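Local atomic coordinates of MPT synthase subunit 2 (Burkholderia ambifaria, PDB entry 7L32), a protein that probably acts as the catalytic subunit of molybdopterin synthase, which puts the dithiolene sulfurs into precursor Z during molybdenum cofactor biosynthesis. Residues 59-64 and 90-95; 17-22 and 98-103. All coordinates share one frame; numbering follows the deposited sequence.

Contact 1 of 2, residues 59-64 and 90-95; sequences LEHYPG and HRVGRL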
ATOM      1  N   LEU A  59      15.171  -3.132  18.596  1.00 36.33           N
ATOM      2  CA  LEU A  59      14.073  -2.199  18.820  1.00 34.09           C
ATOM      3  C   LEU A  59      13.310  -2.589  20.076  1.00 39.37           C
ATOM      4  O   LEU A  59      13.019  -3.769  20.287  1.00 37.12           O
ATOM      5  CB  LEU A  59      13.061  -2.198  17.658  1.00 31.51           C
ATOM      6  CG  LEU A  59      13.116  -1.129  16.580  1.00 50.39           C
ATOM      7  CD1 LEU A  59      11.871  -1.247  15.671  1.00 35.67           C
ATOM      8  CD2 LEU A  59      13.223   0.244  17.222  1.00 38.95           C
ATOM      9  N   GLU A  60      12.936  -1.590  20.874  1.00 33.76           N
ATOM     10  CA  GLU A  60      12.096  -1.805  22.044  1.00 33.71           C
ATOM     11  C   GLU A  60      11.020  -0.734  22.097  1.00 32.51           C
ATOM     12  O   GLU A  60      11.237   0.407  21.682  1.00 31.61           O
ATOM     13  CB  GLU A  60      12.919  -1.797  23.351  1.00 38.65           C
ATOM     14  CG  GLU A  60      13.761  -3.054  23.596  1.00 50.96           C
ATOM     15  CD  GLU A  60      13.059  -4.355  23.201  1.00 65.75           C
ATOM     16  OE1 GLU A  60      11.842  -4.508  23.482  1.00 70.68           O
ATOM     17  OE2 GLU A  60      13.724  -5.230  22.597  1.00 66.98           O
ATOM     18  N   HIS A  61       9.859  -1.120  22.605  1.00 30.82           N
ATOM     19  CA  HIS A  61       8.733  -0.220  22.792  1.00 29.26           C
ATOM     20  C   HIS A  61       8.557   0.032  24.287  1.00 30.66           C
ATOM     21  O   HIS A  61       9.285  -0.521  25.115  1.00 32.74           O
ATOM     22  CB  HIS A  61       7.455  -0.808  22.180  1.00 27.34           C
ATOM     23  CG  HIS A  61       6.941  -2.014  22.911  1.00 28.14           C
ATOM     24  ND1 HIS A  61       7.715  -3.132  23.137  1.00 30.80           N
ATOM     25  CD2 HIS A  61       5.740  -2.268  23.485  1.00 27.74           C
ATOM     26  CE1 HIS A  61       7.012  -4.027  23.808  1.00 35.92           C
ATOM     27  NE2 HIS A  61       5.810  -3.527  24.033  1.00 34.19           N
ATOM     28  N   TYR A  62       7.592   0.900  24.626  1.00 29.76           N
ATOM     29  CA  TYR A  62       7.188   1.147  26.010  1.00 33.95           C
ATOM     30  C   TYR A  62       5.871   0.404  26.230  1.00 30.05           C
ATOM     31  O   TYR A  62       4.823   0.860  25.747  1.00 28.73           O
ATOM     32  CB  TYR A  62       7.023   2.654  26.250  1.00 30.90           C
ATOM     33  CG  TYR A  62       6.855   3.126  27.708  1.00 32.69           C
ATOM     34  CD1 TYR A  62       6.256   2.324  28.671  1.00 33.46           C
ATOM     35  CD2 TYR A  62       7.281   4.394  28.091  1.00 34.50           C
ATOM     36  CE1 TYR A  62       6.094   2.770  29.992  1.00 35.26           C
ATOM     37  CE2 TYR A  62       7.129   4.847  29.402  1.00 38.43           C
ATOM     38  CZ  TYR A  62       6.530   4.032  30.347  1.00 37.44           C
ATOM     39  OH  TYR A  62       6.373   4.480  31.649  1.00 42.47           O
ATOM     40  N   PRO A  63       5.873  -0.751  26.895  1.00 31.34           N
ATOM     41  CA  PRO A  63       4.651  -1.570  26.972  1.00 35.67           C
ATOM     42  C   PRO A  63       3.444  -0.784  27.469  1.00 39.12           C
ATOM     43  O   PRO A  63       3.514  -0.061  28.463  1.00 37.95           O
ATOM     44  CB  PRO A  63       5.045  -2.687  27.946  1.00 41.97           C
ATOM     45  CG  PRO A  63       6.511  -2.813  27.756  1.00 38.72           C
ATOM     46  CD  PRO A  63       7.020  -1.420  27.537  1.00 36.52           C
ATOM     47  N   GLY A  64       2.337  -0.904  26.732  1.00 41.22           N
ATOM     48  CA  GLY A  64       1.139  -0.147  27.038  1.00 39.25           C
ATOM     49  C   GLY A  64       1.162   1.238  26.423  1.00 40.32           C
ATOM     50  O   GLY A  64       0.252   1.604  25.680  1.00 35.23           O
ATOM     51  N   HIS A  90       3.472  -3.898  14.527  1.00 21.92           N
ATOM     52  CA  HIS A  90       4.852  -3.446  14.591  1.00 20.76           C
ATOM     53  C   HIS A  90       5.668  -4.467  15.374  1.00 24.72           C
ATOM     54  O   HIS A  90       5.207  -4.983  16.396  1.00 23.66           O
ATOM     55  CB  HIS A  90       4.949  -2.054  15.243  1.00 21.08           C
ATOM     56  CG  HIS A  90       6.173  -1.283  14.850  1.00 23.29           C
ATOM     57  ND1 HIS A  90       7.452  -1.730  15.105  1.00 25.33           N
ATOM     58  CD2 HIS A  90       6.312  -0.066  14.268  1.00 23.42           C
ATOM     59  CE1 HIS A  90       8.328  -0.836  14.675  1.00 23.24           C
ATOM     60  NE2 HIS A  90       7.663   0.186  14.165  1.00 22.30           N
ATOM     61  N   ARG A  91       6.860  -4.788  14.880  1.00 20.17           N
ATOM     62  CA  ARG A  91       7.700  -5.750  15.579  1.00 26.24           C
ATOM     63  C   ARG A  91       8.686  -5.034  16.489  1.00 28.23           C
ATOM     64  O   ARG A  91       8.992  -3.852  16.306  1.00 26.82           O
ATOM     65  CB  ARG A  91       8.456  -6.639  14.600  1.00 25.23           C
ATOM     66  CG  ARG A  91       7.530  -7.506  13.751  1.00 26.18           C
ATOM     67  CD  ARG A  91       8.324  -8.373  12.805  1.00 29.25           C
ATOM     68  NE  ARG A  91       9.045  -9.424  13.508  1.00 28.75           N
ATOM     69  CZ  ARG A  91      10.086 -10.075  13.010  1.00 35.17           C
ATOM     70  NH1 ARG A  91      10.584  -9.773  11.821  1.00 33.94           N
ATOM     71  NH2 ARG A  91      10.648 -11.050  13.726  1.00 36.83           N
ATOM     72  N   VAL A  92       9.168  -5.775  17.492  1.00 23.49           N
ATOM     73  CA  VAL A  92      10.245  -5.343  18.379  1.00 26.56           C
ATOM     74  C   VAL A  92      11.210  -6.513  18.545  1.00 29.08           C
ATOM     75  O   VAL A  92      10.956  -7.629  18.083  1.00 33.11           O
ATOM     76  CB  VAL A  92       9.724  -4.857  19.749  1.00 33.17           C
ATOM     77  CG1 VAL A  92       8.961  -3.545  19.590  1.00 28.47           C
ATOM     78  CG2 VAL A  92       8.845  -5.912  20.403  1.00 32.29           C
ATOM     79  N   GLY A  93      12.332  -6.248  19.208  1.00 34.78           N
ATOM     80  CA  GLY A  93      13.361  -7.249  19.389  1.00 39.40           C
ATOM     81  C   GLY A  93      14.539  -7.060  18.452  1.00 39.32           C
ATOM     82  O   GLY A  93      14.785  -5.982  17.910  1.00 37.40           O
ATOM     83  N   ARG A  94      15.285  -8.143  18.269  1.00 38.12           N
ATOM     84  CA  ARG A  94      16.490  -8.130  17.445  1.00 42.38           C
ATOM     85  C   ARG A  94      16.091  -8.443  16.006  1.00 40.20           C
ATOM     86  O   ARG A  94      15.688  -9.569  15.694  1.00 46.02           O
ATOM     87  CB  ARG A  94      17.502  -9.136  17.988  1.00 46.74           C
ATOM     88  CG  ARG A  94      18.902  -9.020  17.420  1.00 57.98           C
ATOM     89  CD  ARG A  94      19.833  -9.999  18.132  1.00 63.68           C
ATOM     90  NE  ARG A  94      21.078 -10.204  17.404  1.00 76.49           N
ATOM     91  CZ  ARG A  94      21.230 -11.101  16.436  1.00 76.12           C
ATOM     92  NH1 ARG A  94      20.225 -11.864  16.038  1.00 61.76           N
ATOM     93  NH2 ARG A  94      22.417 -11.233  15.853  1.00 81.45           N
ATOM     94  N   LEU A  95      16.211  -7.451  15.129  1.00 41.19           N
ATOM     95  CA  LEU A  95      15.757  -7.555  13.745  1.00 40.96           C
ATOM     96  C   LEU A  95      16.960  -7.467  12.818  1.00 47.77           C
ATOM     97  O   LEU A  95      17.791  -6.562  12.958  1.00 46.59           O
ATOM     98  CB  LEU A  95      14.751  -6.456  13.417  1.00 35.20           C
ATOM     99  CG  LEU A  95      13.514  -6.401  14.323  1.00 39.51           C
ATOM    100  CD1 LEU A  95      12.793  -5.067  14.156  1.00 42.15           C
ATOM    101  CD2 LEU A  95      12.561  -7.566  14.040  1.00 34.22           C
TER

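Contact 2 of 2, residues 17-22 and 98-103; sequences DDFDLN and LDQIVM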
ATOM      1  N   ASP A  17       7.212 -11.858  17.127  1.00 39.67           N
ATOM      2  CA  ASP A  17       7.068 -12.770  16.004  1.00 40.98           C
ATOM      3  C   ASP A  17       6.916 -11.991  14.700  1.00 32.41           C
ATOM      4  O   ASP A  17       6.445 -10.851  14.674  1.00 33.24           O
ATOM      5  CB  ASP A  17       5.852 -13.680  16.184  1.00 44.39           C
ATOM      6  CG  ASP A  17       6.069 -14.774  17.198  1.00 58.49           C
ATOM      7  OD1 ASP A  17       7.238 -15.139  17.483  1.00 60.15           O
ATOM      8  OD2 ASP A  17       5.044 -15.294  17.695  1.00 60.53           O
ATOM      9  N   ASP A  18       7.310 -12.626  13.605  1.00 34.58           N
ATOM     10  CA  ASP A  18       7.063 -12.024  12.305  1.00 31.98           C
ATOM     11  C   ASP A  18       5.569 -12.092  11.973  1.00 36.72           C
ATOM     12  O   ASP A  18       4.814 -12.862  12.571  1.00 37.91           O
ATOM     13  CB  ASP A  18       7.889 -12.727  11.231  1.00 33.45           C
ATOM     14  CG  ASP A  18       8.103 -11.861  10.003  1.00 34.72           C
ATOM     15  OD1 ASP A  18       7.660 -10.685  10.005  1.00 36.43           O
ATOM     16  OD2 ASP A  18       8.715 -12.365   9.038  1.00 41.90           O
ATOM     17  N   PHE A  19       5.137 -11.256  11.030  1.00 30.67           N
ATOM     18  CA  PHE A  19       3.737 -11.216  10.632  1.00 34.89           C
ATOM     19  C   PHE A  19       3.584 -11.692   9.188  1.00 36.73           C
ATOM     20  O   PHE A  19       4.548 -11.751   8.421  1.00 35.73           O
ATOM     21  CB  PHE A  19       3.130  -9.808  10.808  1.00 31.32           C
ATOM     22  CG  PHE A  19       3.908  -8.687  10.136  1.00 28.26           C
ATOM     23  CD1 PHE A  19       3.767  -8.439   8.767  1.00 27.66           C
ATOM     24  CD2 PHE A  19       4.744  -7.863  10.877  1.00 24.68           C
ATOM     25  CE1 PHE A  19       4.479  -7.414   8.152  1.00 25.02           C
ATOM     26  CE2 PHE A  19       5.451  -6.823  10.273  1.00 28.43           C
ATOM     27  CZ  PHE A  19       5.320  -6.601   8.900  1.00 24.94           C
ATOM     28  N   ASP A  20       2.351 -12.060   8.839  1.00 35.93           N
ATOM     29  CA  ASP A  20       1.983 -12.541   7.506  1.00 34.21           C
ATOM     30  C   ASP A  20       1.066 -11.491   6.881  1.00 34.56           C
ATOM     31  O   ASP A  20      -0.105 -11.387   7.255  1.00 33.38           O
ATOM     32  CB  ASP A  20       1.290 -13.899   7.632  1.00 35.16           C
ATOM     33  CG  ASP A  20       0.876 -14.516   6.284  1.00 42.25           C
ATOM     34  OD1 ASP A  20       0.678 -13.802   5.275  1.00 44.30           O
ATOM     35  OD2 ASP A  20       0.720 -15.748   6.267  1.00 48.61           O
ATOM     36  N   LEU A  21       1.589 -10.741   5.905  1.00 30.83           N
ATOM     37  CA  LEU A  21       0.815  -9.671   5.276  1.00 36.24           C
ATOM     38  C   LEU A  21      -0.526 -10.181   4.743  1.00 32.20           C
ATOM     39  O   LEU A  21      -1.566  -9.557   4.977  1.00 29.77           O
ATOM     40  CB  LEU A  21       1.627  -9.028   4.147  1.00 32.01           C
ATOM     41  CG  LEU A  21       0.962  -7.872   3.387  1.00 33.41           C
ATOM     42  CD1 LEU A  21       0.651  -6.680   4.305  1.00 29.48           C
ATOM     43  CD2 LEU A  21       1.846  -7.430   2.240  1.00 38.38           C
ATOM     44  N   ASN A  22      -0.514 -11.334   4.052  1.00 33.72           N
ATOM     45  CA  ASN A  22      -1.743 -11.924   3.504  1.00 34.73           C
ATOM     46  C   ASN A  22      -2.783 -12.145   4.590  1.00 36.02           C
ATOM     47  O   ASN A  22      -3.947 -11.756   4.449  1.00 36.15           O
ATOM     48  CB  ASN A  22      -1.452 -13.279   2.840  1.00 37.81           C
ATOM     49  CG  ASN A  22      -1.054 -13.160   1.401  1.00 42.31           C
ATOM     50  OD1 ASN A  22      -0.968 -12.061   0.867  1.00 43.74           O
ATOM     51  ND2 ASN A  22      -0.782 -14.307   0.755  1.00 42.46           N
ATOM     52  N   LEU A  98      16.753  -7.213   6.043  1.00 36.19           N
ATOM     53  CA  LEU A  98      15.697  -7.787   5.219  1.00 38.15           C
ATOM     54  C   LEU A  98      14.483  -8.209   6.050  1.00 41.33           C
ATOM     55  O   LEU A  98      13.440  -8.508   5.468  1.00 34.82           O
ATOM     56  CB  LEU A  98      16.168  -8.976   4.355  1.00 41.44           C
ATOM     57  CG  LEU A  98      17.373  -8.694   3.455  1.00 45.67           C
ATOM     58  CD1 LEU A  98      17.781  -9.937   2.660  1.00 45.90           C
ATOM     59  CD2 LEU A  98      17.113  -7.509   2.541  1.00 40.59           C
ATOM     60  N   ASP A  99      14.568  -8.219   7.385  1.00 33.14           N
ATOM     61  CA  ASP A  99      13.411  -8.553   8.206  1.00 33.41           C
ATOM     62  C   ASP A  99      12.320  -7.501   8.054  1.00 29.31           C
ATOM     63  O   ASP A  99      12.601  -6.302   7.989  1.00 28.76           O
ATOM     64  CB  ASP A  99      13.793  -8.618   9.688  1.00 31.29           C
ATOM     65  CG  ASP A  99      14.523  -9.892  10.066  1.00 39.84           C
ATOM     66  OD1 ASP A  99      14.630 -10.830   9.247  1.00 45.00           O
ATOM     67  OD2 ASP A  99      15.020  -9.928  11.202  1.00 38.60           O
ATOM     68  N   GLN A 100      11.069  -7.952   8.069  1.00 30.91           N
ATOM     69  CA  GLN A 100       9.944  -7.030   8.184  1.00 28.89           C
ATOM     70  C   GLN A 100       9.958  -6.344   9.542  1.00 28.24           C
ATOM     71  O   GLN A 100      10.194  -6.986  10.572  1.00 30.14           O
ATOM     72  CB  GLN A 100       8.624  -7.777   8.007  1.00 32.10           C
ATOM     73  CG  GLN A 100       8.431  -8.377   6.620  1.00 38.29           C
ATOM     74  CD  GLN A 100       7.099  -9.099   6.457  1.00 38.36           C
ATOM     75  OE1 GLN A 100       6.398  -8.898   5.467  1.00 35.83           O
ATOM     76  NE2 GLN A 100       6.761  -9.968   7.414  1.00 32.22           N
ATOM     77  N   ILE A 101       9.686  -5.040   9.543  1.00 23.05           N
ATOM     78  CA  ILE A 101       9.588  -4.241  10.778  1.00 24.29           C
ATOM     79  C   ILE A 101       8.140  -3.920  11.116  1.00 25.88           C
ATOM     80  O   ILE A 101       7.699  -4.078  12.252  1.00 22.96           O
ATOM     81  CB  ILE A 101      10.395  -2.928  10.643  1.00 26.92           C
ATOM     82  CG1 ILE A 101      11.864  -3.194  10.360  1.00 34.82           C
ATOM     83  CG2 ILE A 101      10.255  -2.066  11.899  1.00 31.01           C
ATOM     84  CD1 ILE A 101      12.584  -1.937   9.896  1.00 35.17           C
ATOM     85  N   VAL A 102       7.395  -3.411  10.144  1.00 18.91           N
ATOM     86  CA  VAL A 102       6.108  -2.797  10.442  1.00 18.89           C
ATOM     87  C   VAL A 102       5.228  -2.977   9.222  1.00 18.24           C
ATOM     88  O   VAL A 102       5.714  -2.951   8.091  1.00 19.72           O
ATOM     89  CB  VAL A 102       6.288  -1.307  10.811  1.00 18.15           C
ATOM     90  CG1 VAL A 102       7.034  -0.556   9.716  1.00 22.49           C
ATOM     91  CG2 VAL A 102       4.957  -0.631  11.128  1.00 22.31           C
ATOM     92  N   MET A 103       3.943  -3.201   9.456  1.00 17.88           N
ATOM     93  CA  MET A 103       2.965  -3.125   8.381  1.00 20.50           C
ATOM     94  C   MET A 103       1.806  -2.251   8.825  1.00 20.69           C
ATOM     95  O   MET A 103       1.389  -2.286   9.991  1.00 17.06           O
ATOM     96  CB  MET A 103       2.454  -4.519   7.961  1.00 18.93           C
ATOM     97  CG  MET A 103       1.721  -5.332   9.022  1.00 26.25           C
ATOM     98  SD  MET A 103       0.555  -6.428   8.141  1.00 33.31           S
ATOM     99  CE  MET A 103      -0.688  -5.233   7.734  1.00 25.63           C
TER
HETATM  100  O   HOH W   1      10.621 -10.715   7.929  1.00 39.83           O
HETATM  101  O   HOH W   2       4.556 -10.802   4.965  1.00 36.16           O

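Contact 1 of 2, residues 59-64 and 90-95
The imidazole of His-90 meets Leu-59 at its edge: methyl CD1 lies in the ring plane, 3.7 Å from CE1, and the two side chains cross at about a right angle. The ring cannot swivel freely there, because ND1 donates to the carbonyl O of Arg-91 (2.9 Å), an acceptor only 2° out of the ring plane; Phe-131 stacks on the same imidazole. The ring of His-61 is met obliquely by Val-92, whose CG1 comes within 3.8 Å of ND1, while CD of Pro-63 lies over one face toward the rim. That ND1 is buried by the contact and has no polar partner in the model. On the Arg-91 guanidinium, CD2 of Leu-95 sits over the centre of one face, and the group's NH2 is bonded to the carbonyl of Thr-16.

Between the backbones, Leu-59 and Gly-93 form an antiparallel hydrogen-bonded pair. Leu-59 N donates to Gly-93 O (3.0 Å) and Gly-93 N to Leu-59 O (2.8 Å). Leu-59 CD1 also reaches Leu-95 CD1 at 4.2 Å.

The chain leaves the mixed sheet at Arg-91, the end of strand 85-91, and after Val-92 enters the antiparallel sheet at Gly-93, so the contact joins the two sheets. Through this pair strand 93-95, an outermost strand within this chain, lies next to 57-61, whose other neighbour is 131-136; Gly-64 is the N-cap of helix 65-80.

Contact 2 of 2, residues 17-22 and 98-103
Gln-100 reaches from the start of strand 100-108 to the loop before helix 21-30, and each part of its side chain finds something there. CB lies 3.6 Å from CZ of Phe-19. CG passes near OD1 of Asp-18, and the extended chain (chi2 -179°) then carries CD along the ring to within 3.5 Å of Phe-19 CE1. At the tip the amide lies over one face of the phenyl ring, the two planes 26° apart, with NE2 offset toward the rim. NE2 makes two hydrogen bonds, both near its own amide plane: one to OD1 of Asp-18 (2.8 Å), met on the syn side but 33° out of the carboxylate plane, the other to the carbonyl O of Phe-19 (3.0 Å). OE1 accepts from a water that in turn accepts from the backbone N of Leu-21.

Asp-18 OD1 also takes the backbone N-H of Phe-19, from the same face of the carboxylate as Gln-100 NE2. A second water donates to Asp-18 OD2 and accepts from Gln-100 N.

The opposite face of the phenyl ring belongs to Met-103. Met-103 CG makes a CH-pi contact over that face, 3.7 Å from the centroid of the Phe-19 ring. Met-103 SD adds an oblique Met-aromatic contact and touches CD1 of Leu-21 (3.8 Å). At the ring edge, in plane, lies Val-102 N; Ile-101 and Val-102 together face Gly-43 as a classic beta bulge.

The phenyl ring is thus held between an amide and a thioether chain. Two bonds on NE2 and a water on OE1 fix which end of the amide is which, while the weak, long ion pair of Asp-18 with Arg-91 would probably favour the charged carboxylate.

Overall arrangement
The centres of the two contacts lie about 13 Å apart, and along the chain contact 1 is nested inside the loop closed by contact 2: 17-22, 59-64, 90-95, then 98-103. Strands 85-91 and 100-108 are neighbours in the mixed sheet, so the contacts touch directly. Arg-91 N lies 2.8 Å from Ile-101 O, a probable hydrogen bond, and CD2 of His-90 packs on CG2 of Val-102 at 3.5 Å. Contact 2 ties the mixed sheet to the start of helix 21-30, where Asp-20 and Asn-22 bond to Asn-22 and Asp-20 of the second subunit. Contact 1 thus joins the two sheets, while contact 2 brings the mixed sheet close to the interface with the second subunit.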